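Local atomic coordinates of ATP-dependent 6-phosphofructokinase subunit beta (Saccharomyces cerevisiae, PDB entry 3O8O), a protein that catalyses the ATP-dependent phosphorylation of fructose 6-phosphate to fructose 1,6-bisphosphate, the first committing step of glycolysis, as the beta subunit of an allosteric phosphofructokinase. Residues V401-G406 against T463-P468; G492-F497 against S525-G530. All coordinates share one frame; numbering follows the deposited sequence.

Contact 1: residues V401-G406 against T463-P468; sequences VGAPAG and TNRVTP. With FDP (2,6-di-O-phosphono-beta-D-fructofuranose), chain L.
Gly-402 and Asn-464 join the two loops through their backbones. The amide N of Gly-402 donates to O of Asn-464 at 2.6 Å. Gly-402 has a positive phi, near 115°. A CB at these angles would press on the carbonyl O of Val-401.

The remaining touches are close packing. CB of Ala-403 lies 3.5 Å from NH2 of Arg-465. The backbone N of Ala-403 sits over one face of that guanidinium, above its centre. CG of Arg-465 passes 4.1 Å from CA of Gly-402. CD of Pro-404 and CG2 of Thr-463 make an apolar touch at 4.4 Å.

The loop 401-406 leaves the end of strand 395-401 and leads into helix 408-422, in the regulatory domain. Its Ala-403, with Arg-465, lines the pocket for the activator fructose 2,6-bisphosphate (FDP).

The charged contacts belong to Arg-465. Its chain runs extended from CG to NE and carries the guanidinium to both phosphates. NE donates to O4P of the 6-phosphate at 3.1 Å. NH2 donates to the ester oxygens O2, at 2.9 Å, and O6, at 3.0 Å. NH1 makes a weak bond to O1P of the 2-phosphate, in plane at the guanidinium edge. NH1 also forms a salt bridge with OE2 of Glu-495, as does NH2 of Arg-742. A methionine in its place would probably leave both phosphates short of positive charge and Glu-495 without one of two arginine partners.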
ATOM      1  N   VAL B 401      16.377 -17.580 -19.401  1.00 77.66           N
ATOM      2  CA  VAL B 401      15.759 -16.272 -19.386  1.00 77.66           C
ATOM      3  C   VAL B 401      14.523 -16.340 -18.532  1.00 77.66           C
ATOM      4  O   VAL B 401      13.664 -17.195 -18.741  1.00 77.66           O
ATOM      5  CB  VAL B 401      15.378 -15.818 -20.798  1.00 51.96           C
ATOM      6  CG1 VAL B 401      14.617 -14.500 -20.744  1.00 50.85           C
ATOM      7  CG2 VAL B 401      16.641 -15.686 -21.637  1.00 51.84           C
ATOM      8  N   GLY B 402      14.455 -15.445 -17.553  1.00 64.83           N
ATOM      9  CA  GLY B 402      13.313 -15.400 -16.673  1.00 63.14           C
ATOM     10  C   GLY B 402      13.658 -15.729 -15.243  1.00 60.29           C
ATOM     11  O   GLY B 402      14.807 -15.691 -14.844  1.00 60.49           O
ATOM     12  N   ALA B 403      12.642 -16.056 -14.465  1.00 44.98           N
ATOM     13  CA  ALA B 403      12.858 -16.381 -13.072  1.00 43.95           C
ATOM     14  C   ALA B 403      13.453 -17.755 -12.963  1.00 43.63           C
ATOM     15  O   ALA B 403      13.283 -18.581 -13.847  1.00 43.60           O
ATOM     16  CB  ALA B 403      11.537 -16.341 -12.320  1.00 22.36           C
ATOM     17  N   PRO B 404      14.168 -18.028 -11.870  1.00 45.13           N
ATOM     18  CA  PRO B 404      14.742 -19.368 -11.746  1.00 45.26           C
ATOM     19  C   PRO B 404      13.603 -20.327 -11.493  1.00 45.30           C
ATOM     20  O   PRO B 404      12.541 -19.920 -11.082  1.00 44.38           O
ATOM     21  CB  PRO B 404      15.669 -19.236 -10.538  1.00 31.45           C
ATOM     22  CG  PRO B 404      15.017 -18.154  -9.718  1.00 30.73           C
ATOM     23  CD  PRO B 404      14.631 -17.157 -10.780  1.00 30.84           C
ATOM     24  N   ALA B 405      13.813 -21.602 -11.738  1.00 49.91           N
ATOM     25  CA  ALA B 405      12.761 -22.584 -11.524  1.00 51.32           C
ATOM     26  C   ALA B 405      13.408 -23.949 -11.422  1.00 52.95           C
ATOM     27  O   ALA B 405      14.416 -24.207 -12.073  1.00 54.06           O
ATOM     28  CB  ALA B 405      11.785 -22.552 -12.678  1.00 81.28           C
ATOM     29  N   GLY B 406      12.834 -24.824 -10.609  1.00 66.75           N
ATOM     30  CA  GLY B 406      13.403 -26.155 -10.429  1.00 68.81           C
ATOM     31  C   GLY B 406      13.527 -26.978 -11.696  1.00 70.53           C
ATOM     32  O   GLY B 406      12.539 -27.193 -12.395  1.00 70.42           O
ATOM     33  N   THR B 463      20.198 -16.195 -14.588  1.00 52.03           N
ATOM     34  CA  THR B 463      19.045 -15.703 -15.339  1.00 51.46           C
ATOM     35  C   THR B 463      18.464 -14.350 -14.908  1.00 49.34           C
ATOM     36  O   THR B 463      18.527 -13.964 -13.746  1.00 48.37           O
ATOM     37  CB  THR B 463      17.893 -16.726 -15.281  1.00 50.97           C
ATOM     38  OG1 THR B 463      16.681 -16.117 -15.747  1.00 50.39           O
ATOM     39  CG2 THR B 463      17.696 -17.211 -13.869  1.00 50.83           C
ATOM     40  N   ASN B 464      17.903 -13.635 -15.871  1.00 42.54           N
ATOM     41  CA  ASN B 464      17.259 -12.362 -15.608  1.00 42.14           C
ATOM     42  C   ASN B 464      16.079 -12.219 -16.569  1.00 41.34           C
ATOM     43  O   ASN B 464      15.747 -13.157 -17.290  1.00 41.09           O
ATOM     44  CB  ASN B 464      18.239 -11.194 -15.735  1.00 52.64           C
ATOM     45  CG  ASN B 464      18.919 -11.141 -17.067  1.00 52.76           C
ATOM     46  OD1 ASN B 464      18.319 -10.782 -18.093  1.00 52.68           O
ATOM     47  ND2 ASN B 464      20.194 -11.503 -17.067  1.00 52.23           N
ATOM     48  N   ARG B 465      15.422 -11.075 -16.585  1.00 52.89           N
ATOM     49  CA  ARG B 465      14.265 -10.965 -17.453  1.00 52.34           C
ATOM     50  C   ARG B 465      14.481 -10.061 -18.651  1.00 52.32           C
ATOM     51  O   ARG B 465      13.518  -9.717 -19.340  1.00 53.04           O
ATOM     52  CB  ARG B 465      13.048 -10.488 -16.633  1.00 38.98           C
ATOM     53  CG  ARG B 465      12.433 -11.535 -15.655  1.00 37.72           C
ATOM     54  CD  ARG B 465      11.405 -10.858 -14.727  1.00 37.97           C
ATOM     55  NE  ARG B 465      11.016 -11.655 -13.558  1.00 37.46           N
ATOM     56  CZ  ARG B 465      10.102 -12.619 -13.602  1.00 37.41           C
ATOM     57  NH1 ARG B 465       9.483 -12.894 -14.754  1.00 37.62           N
ATOM     58  NH2 ARG B 465       9.811 -13.327 -12.519  1.00 35.14           N
ATOM     59  N   VAL B 466      15.735  -9.688 -18.914  1.00 46.80           N
ATOM     60  CA  VAL B 466      16.031  -8.798 -20.035  1.00 45.14           C
ATOM     61  C   VAL B 466      15.765  -9.493 -21.348  1.00 47.66           C
ATOM     62  O   VAL B 466      16.210 -10.620 -21.548  1.00 46.21           O
ATOM     63  CB  VAL B 466      17.495  -8.350 -20.058  1.00 25.83           C
ATOM     64  CG1 VAL B 466      17.628  -7.187 -21.020  1.00 24.09           C
ATOM     65  CG2 VAL B 466      17.976  -7.962 -18.659  1.00 23.70           C
ATOM     66  N   THR B 467      15.028  -8.828 -22.232  1.00 50.08           N
ATOM     67  CA  THR B 467      14.734  -9.386 -23.542  1.00 55.05           C
ATOM     68  C   THR B 467      15.821  -8.979 -24.546  1.00 59.81           C
ATOM     69  O   THR B 467      16.487  -7.946 -24.374  1.00 60.60           O
ATOM     70  CB  THR B 467      13.398  -8.900 -24.088  1.00 48.03           C
ATOM     71  OG1 THR B 467      13.403  -7.473 -24.164  1.00 46.40           O
ATOM     72  CG2 THR B 467      12.271  -9.378 -23.221  1.00 48.04           C
ATOM     73  N   PRO B 468      16.003  -9.773 -25.621  1.00 80.60           N
ATOM     74  CA  PRO B 468      17.031  -9.439 -26.603  1.00 80.60           C
ATOM     75  C   PRO B 468      17.023  -7.985 -27.023  1.00 80.60           C
ATOM     76  O   PRO B 468      18.066  -7.342 -27.046  1.00 80.60           O
ATOM     77  CB  PRO B 468      16.725 -10.397 -27.748  1.00 53.97           C
ATOM     78  CG  PRO B 468      16.273 -11.605 -27.021  1.00 53.60           C
ATOM     79  CD  PRO B 468      15.294 -10.997 -26.029  1.00 53.84           C
TER
HETATM   80  P1  FDP L   2       6.495 -15.502 -13.743  1.00 71.21           P
HETATM   81  O1P FDP L   2       7.136 -15.242 -15.051  1.00 70.47           O
HETATM   82  O2P FDP L   2       6.238 -17.072 -13.515  1.00 70.93           O
HETATM   83  O3P FDP L   2       5.049 -14.798 -13.643  1.00 70.88           O
HETATM   84  O1  FDP L   2       5.153 -15.706  -9.642  1.00 69.91           O
HETATM   85  C1  FDP L   2       5.498 -15.317 -10.974  1.00 68.76           C
HETATM   86  C2  FDP L   2       7.019 -15.259 -11.135  1.00 67.98           C
HETATM   87  O2  FDP L   2       7.389 -15.010 -12.496  1.00 70.23           O
HETATM   88  C3  FDP L   2       7.654 -16.547 -10.607  1.00 67.83           C
HETATM   89  O3  FDP L   2       8.210 -17.266 -11.711  1.00 68.02           O
HETATM   90  C4  FDP L   2       8.779 -16.025  -9.719  1.00 67.07           C
HETATM   91  O4  FDP L   2       8.991 -16.960  -8.659  1.00 68.14           O
HETATM   92  C5  FDP L   2       8.117 -14.764  -9.176  1.00 65.83           C
HETATM   93  O5  FDP L   2       7.550 -14.181 -10.356  1.00 66.08           O
HETATM   94  C6  FDP L   2       9.079 -13.759  -8.539  1.00 67.42           C
HETATM   95  O6  FDP L   2       9.928 -13.176  -9.531  1.00 68.52           O
HETATM   96  P2  FDP L   2      10.725 -11.808  -9.236  1.00 68.61           P
HETATM   97  O4P FDP L   2      11.338 -11.252 -10.462  1.00 68.85           O
HETATM   98  O5P FDP L   2       9.687 -10.784  -8.557  1.00 69.12           O
HETATM   99  O6P FDP L   2      11.805 -12.173  -8.102  1.00 69.01           O

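Contact 2: residues G492-F497 against S525-G530; sequences GGFEAF and SNNVPG. With FDP (2,6-di-O-phosphono-beta-D-fructofuranose), chain L.
Pro-529 sets its CD over the face of Phe-497 and reaches the rim of Phe-494 as well. This CD stands 4.0 Å from the centroid of the Phe-497 ring and 10° off the normal, a CH-pi contact. The same CD meets CE1 of Phe-494 at 3.9 Å, this time at the ring edge. One proline ring thus fits the angle between two aromatic side chains. With CG anti to the backbone N in both phenylalanines (chi1 -157° and -177°), the two rings leave the helix to meet it. CB of Phe-497 rests over one face of Phe-494, toward its rim.

Val-528 is the second bump, and its two methyls part. CG2 fills the hollow at the start of helix 494-504, 3.5 Å from C of Gly-493 at the N-cap position. CG1 lies 4.0 Å from CD1 of Phe-497. Asn-527 adds a third touch, its ND2 lying 3.8 Å from CB of Phe-494.

The segment 525-530 follows strand 519-521 of a mixed five-stranded sheet in the regulatory domain. Its parallel neighbour, strand 487-492, runs into this helix. Thr-737 packs on both phenylalanines and Arg-742 on Phe-494.

The polar ends turn elsewhere. ND2 of Asn-527 donates to O of Arg-742, and OG of Ser-525 donates to O2P of FDP at 2.5 Å. The fit therefore rests on shape and apolar contact, while Ser-525 binds the activator and Asn-527 a residue of its site.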
ATOM      1  N   GLY B 492      13.440 -21.123 -20.115  1.00 60.42           N
ATOM      2  CA  GLY B 492      12.877 -20.077 -19.283  1.00 60.73           C
ATOM      3  C   GLY B 492      11.364 -19.892 -19.301  1.00 59.59           C
ATOM      4  O   GLY B 492      10.622 -20.741 -19.760  1.00 58.94           O
ATOM      5  N   GLY B 493      10.911 -18.752 -18.793  1.00 60.02           N
ATOM      6  CA  GLY B 493       9.494 -18.477 -18.726  1.00 58.36           C
ATOM      7  C   GLY B 493       9.001 -17.582 -19.829  1.00 56.77           C
ATOM      8  O   GLY B 493       9.554 -17.609 -20.918  1.00 56.23           O
ATOM      9  N   PHE B 494       7.980 -16.774 -19.554  1.00 45.27           N
ATOM     10  CA  PHE B 494       7.427 -15.925 -20.590  1.00 45.43           C
ATOM     11  C   PHE B 494       8.386 -14.926 -21.181  1.00 47.75           C
ATOM     12  O   PHE B 494       8.156 -14.440 -22.288  1.00 47.47           O
ATOM     13  CB  PHE B 494       6.198 -15.170 -20.122  1.00 32.73           C
ATOM     14  CG  PHE B 494       5.311 -14.732 -21.250  1.00 31.50           C
ATOM     15  CD1 PHE B 494       4.410 -15.626 -21.835  1.00 31.60           C
ATOM     16  CD2 PHE B 494       5.372 -13.431 -21.742  1.00 30.47           C
ATOM     17  CE1 PHE B 494       3.569 -15.211 -22.906  1.00 31.20           C
ATOM     18  CE2 PHE B 494       4.535 -13.008 -22.812  1.00 29.94           C
ATOM     19  CZ  PHE B 494       3.634 -13.899 -23.391  1.00 29.38           C
ATOM     20  N   GLU B 495       9.444 -14.577 -20.461  1.00 63.80           N
ATOM     21  CA  GLU B 495      10.384 -13.636 -21.045  1.00 65.17           C
ATOM     22  C   GLU B 495      11.154 -14.400 -22.099  1.00 65.57           C
ATOM     23  O   GLU B 495      11.454 -13.890 -23.174  1.00 65.84           O
ATOM     24  CB  GLU B 495      11.328 -13.099 -19.985  1.00 61.49           C
ATOM     25  CG  GLU B 495      10.863 -11.803 -19.376  1.00 61.03           C
ATOM     26  CD  GLU B 495       9.419 -11.861 -18.890  1.00 60.71           C
ATOM     27  OE1 GLU B 495       8.489 -11.685 -19.714  1.00 60.07           O
ATOM     28  OE2 GLU B 495       9.226 -12.084 -17.675  1.00 60.09           O
ATOM     29  N   ALA B 496      11.457 -15.647 -21.776  1.00 75.91           N
ATOM     30  CA  ALA B 496      12.182 -16.514 -22.675  1.00 76.31           C
ATOM     31  C   ALA B 496      11.284 -16.831 -23.878  1.00 76.91           C
ATOM     32  O   ALA B 496      11.763 -17.168 -24.948  1.00 76.91           O
ATOM     33  CB  ALA B 496      12.595 -17.782 -21.929  1.00 19.04           C
ATOM     34  N   PHE B 497       9.976 -16.717 -23.701  1.00 67.88           N
ATOM     35  CA  PHE B 497       9.044 -16.957 -24.796  1.00 66.64           C
ATOM     36  C   PHE B 497       9.264 -15.758 -25.704  1.00 67.50           C
ATOM     37  O   PHE B 497       9.646 -15.906 -26.853  1.00 69.31           O
ATOM     38  CB  PHE B 497       7.608 -16.957 -24.268  1.00 51.33           C
ATOM     39  CG  PHE B 497       6.554 -17.260 -25.304  1.00 50.82           C
ATOM     40  CD1 PHE B 497       6.451 -18.529 -25.859  1.00 50.96           C
ATOM     41  CD2 PHE B 497       5.574 -16.316 -25.619  1.00 50.24           C
ATOM     42  CE1 PHE B 497       5.378 -18.858 -26.699  1.00 50.08           C
ATOM     43  CE2 PHE B 497       4.496 -16.645 -26.461  1.00 49.59           C
ATOM     44  CZ  PHE B 497       4.399 -17.914 -26.995  1.00 49.10           C
ATOM     45  N   SER B 525       4.916 -20.975 -12.535  1.00 44.43           N
ATOM     46  CA  SER B 525       3.582 -20.516 -12.852  1.00 44.96           C
ATOM     47  C   SER B 525       2.883 -21.293 -13.945  1.00 45.83           C
ATOM     48  O   SER B 525       1.653 -21.304 -14.003  1.00 45.99           O
ATOM     49  CB  SER B 525       3.623 -19.065 -13.278  1.00 44.75           C
ATOM     50  OG  SER B 525       4.399 -18.343 -12.370  1.00 44.92           O
ATOM     51  N   ASN B 526       3.660 -21.911 -14.829  1.00 55.41           N
ATOM     52  CA  ASN B 526       3.119 -22.684 -15.947  1.00 55.99           C
ATOM     53  C   ASN B 526       2.264 -21.780 -16.837  1.00 56.97           C
ATOM     54  O   ASN B 526       1.157 -22.144 -17.252  1.00 56.09           O
ATOM     55  CB  ASN B 526       2.300 -23.866 -15.420  1.00 56.26           C
ATOM     56  CG  ASN B 526       2.114 -24.949 -16.463  1.00 56.26           C
ATOM     57  OD1 ASN B 526       3.063 -25.332 -17.143  1.00 56.63           O
ATOM     58  ND2 ASN B 526       0.893 -25.453 -16.596  1.00 55.65           N
ATOM     59  N   ASN B 527       2.805 -20.600 -17.134  1.00 50.81           N
ATOM     60  CA  ASN B 527       2.113 -19.596 -17.951  1.00 52.05           C
ATOM     61  C   ASN B 527       2.620 -19.462 -19.384  1.00 53.02           C
ATOM     62  O   ASN B 527       2.182 -18.578 -20.130  1.00 52.95           O
ATOM     63  CB  ASN B 527       2.189 -18.215 -17.269  1.00 48.81           C
ATOM     64  CG  ASN B 527       3.623 -17.686 -17.144  1.00 48.38           C
ATOM     65  OD1 ASN B 527       4.540 -18.404 -16.735  1.00 48.13           O
ATOM     66  ND2 ASN B 527       3.809 -16.422 -17.475  1.00 48.24           N
ATOM     67  N   VAL B 528       3.546 -20.330 -19.766  1.00 74.79           N
ATOM     68  CA  VAL B 528       4.099 -20.273 -21.106  1.00 75.46           C
ATOM     69  C   VAL B 528       3.292 -21.106 -22.081  1.00 76.51           C
ATOM     70  O   VAL B 528       3.221 -22.324 -21.943  1.00 77.58           O
ATOM     71  CB  VAL B 528       5.524 -20.760 -21.116  1.00 46.14           C
ATOM     72  CG1 VAL B 528       6.042 -20.798 -22.540  1.00 45.90           C
ATOM     73  CG2 VAL B 528       6.369 -19.839 -20.269  1.00 47.29           C
ATOM     74  N   PRO B 529       2.699 -20.458 -23.101  1.00 65.83           N
ATOM     75  CA  PRO B 529       1.878 -21.100 -24.126  1.00 65.50           C
ATOM     76  C   PRO B 529       2.628 -22.206 -24.826  1.00 66.42           C
ATOM     77  O   PRO B 529       3.838 -22.148 -24.937  1.00 66.25           O
ATOM     78  CB  PRO B 529       1.564 -19.958 -25.086  1.00 56.97           C
ATOM     79  CG  PRO B 529       1.665 -18.753 -24.246  1.00 56.77           C
ATOM     80  CD  PRO B 529       2.883 -19.034 -23.425  1.00 57.71           C
ATOM     81  N   GLY B 530       1.904 -23.213 -25.296  1.00 55.72           N
ATOM     82  CA  GLY B 530       2.540 -24.293 -26.013  1.00 56.32           C
ATOM     83  C   GLY B 530       2.900 -25.505 -25.191  1.00 57.18           C
ATOM     84  O   GLY B 530       3.650 -26.357 -25.649  1.00 58.36           O
TER
HETATM   85  P1  FDP L   2       6.495 -15.502 -13.743  1.00 71.21           P
HETATM   86  O1P FDP L   2       7.136 -15.242 -15.051  1.00 70.47           O
HETATM   87  O2P FDP L   2       6.238 -17.072 -13.515  1.00 70.93           O
HETATM   88  O3P FDP L   2       5.049 -14.798 -13.643  1.00 70.88           O
HETATM   89  O1  FDP L   2       5.153 -15.706  -9.642  1.00 69.91           O
HETATM   90  C1  FDP L   2       5.498 -15.317 -10.974  1.00 68.76           C
HETATM   91  C2  FDP L   2       7.019 -15.259 -11.135  1.00 67.98           C
HETATM   92  O2  FDP L   2       7.389 -15.010 -12.496  1.00 70.23           O
HETATM   93  C3  FDP L   2       7.654 -16.547 -10.607  1.00 67.83           C
HETATM   94  O3  FDP L   2       8.210 -17.266 -11.711  1.00 68.02           O
HETATM   95  C4  FDP L   2       8.779 -16.025  -9.719  1.00 67.07           C
HETATM   96  O4  FDP L   2       8.991 -16.960  -8.659  1.00 68.14           O
HETATM   97  C5  FDP L   2       8.117 -14.764  -9.176  1.00 65.83           C
HETATM   98  O5  FDP L   2       7.550 -14.181 -10.356  1.00 66.08           O
HETATM   99  C6  FDP L   2       9.079 -13.759  -8.539  1.00 67.42           C
HETATM  100  O6  FDP L   2       9.928 -13.176  -9.531  1.00 68.52           O
HETATM  101  P2  FDP L   2      10.725 -11.808  -9.236  1.00 68.61           P
HETATM  102  O4P FDP L   2      11.338 -11.252 -10.462  1.00 68.85           O
HETATM  103  O5P FDP L   2       9.687 -10.784  -8.557  1.00 69.12           O
HETATM  104  O6P FDP L   2      11.805 -12.173  -8.102  1.00 69.01           O

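In the fold
Both contacts are buried and lie in the regulatory domain, on the same side of the chain's centre, with centres about 10 Å apart. Contact 1 keeps partly exposed residues on 463-468. All the touching residues of contact 2 are buried. Segment 401-406 leaves strand 395-401; in contact 2 the segments leave strands 487-492 and 519-521 of the same sheet. The two meet directly: NH1 of Arg-465 forms a salt bridge with OE2 of Glu-495, and O of Val-401 probably accepts from N of Gly-493. Contact 1 has a backbone hydrogen bond and an arginine turned to the ligand; contact 2 is mostly apolar. Both reach FDP, the first at both phosphates, the second at the 2-phosphate.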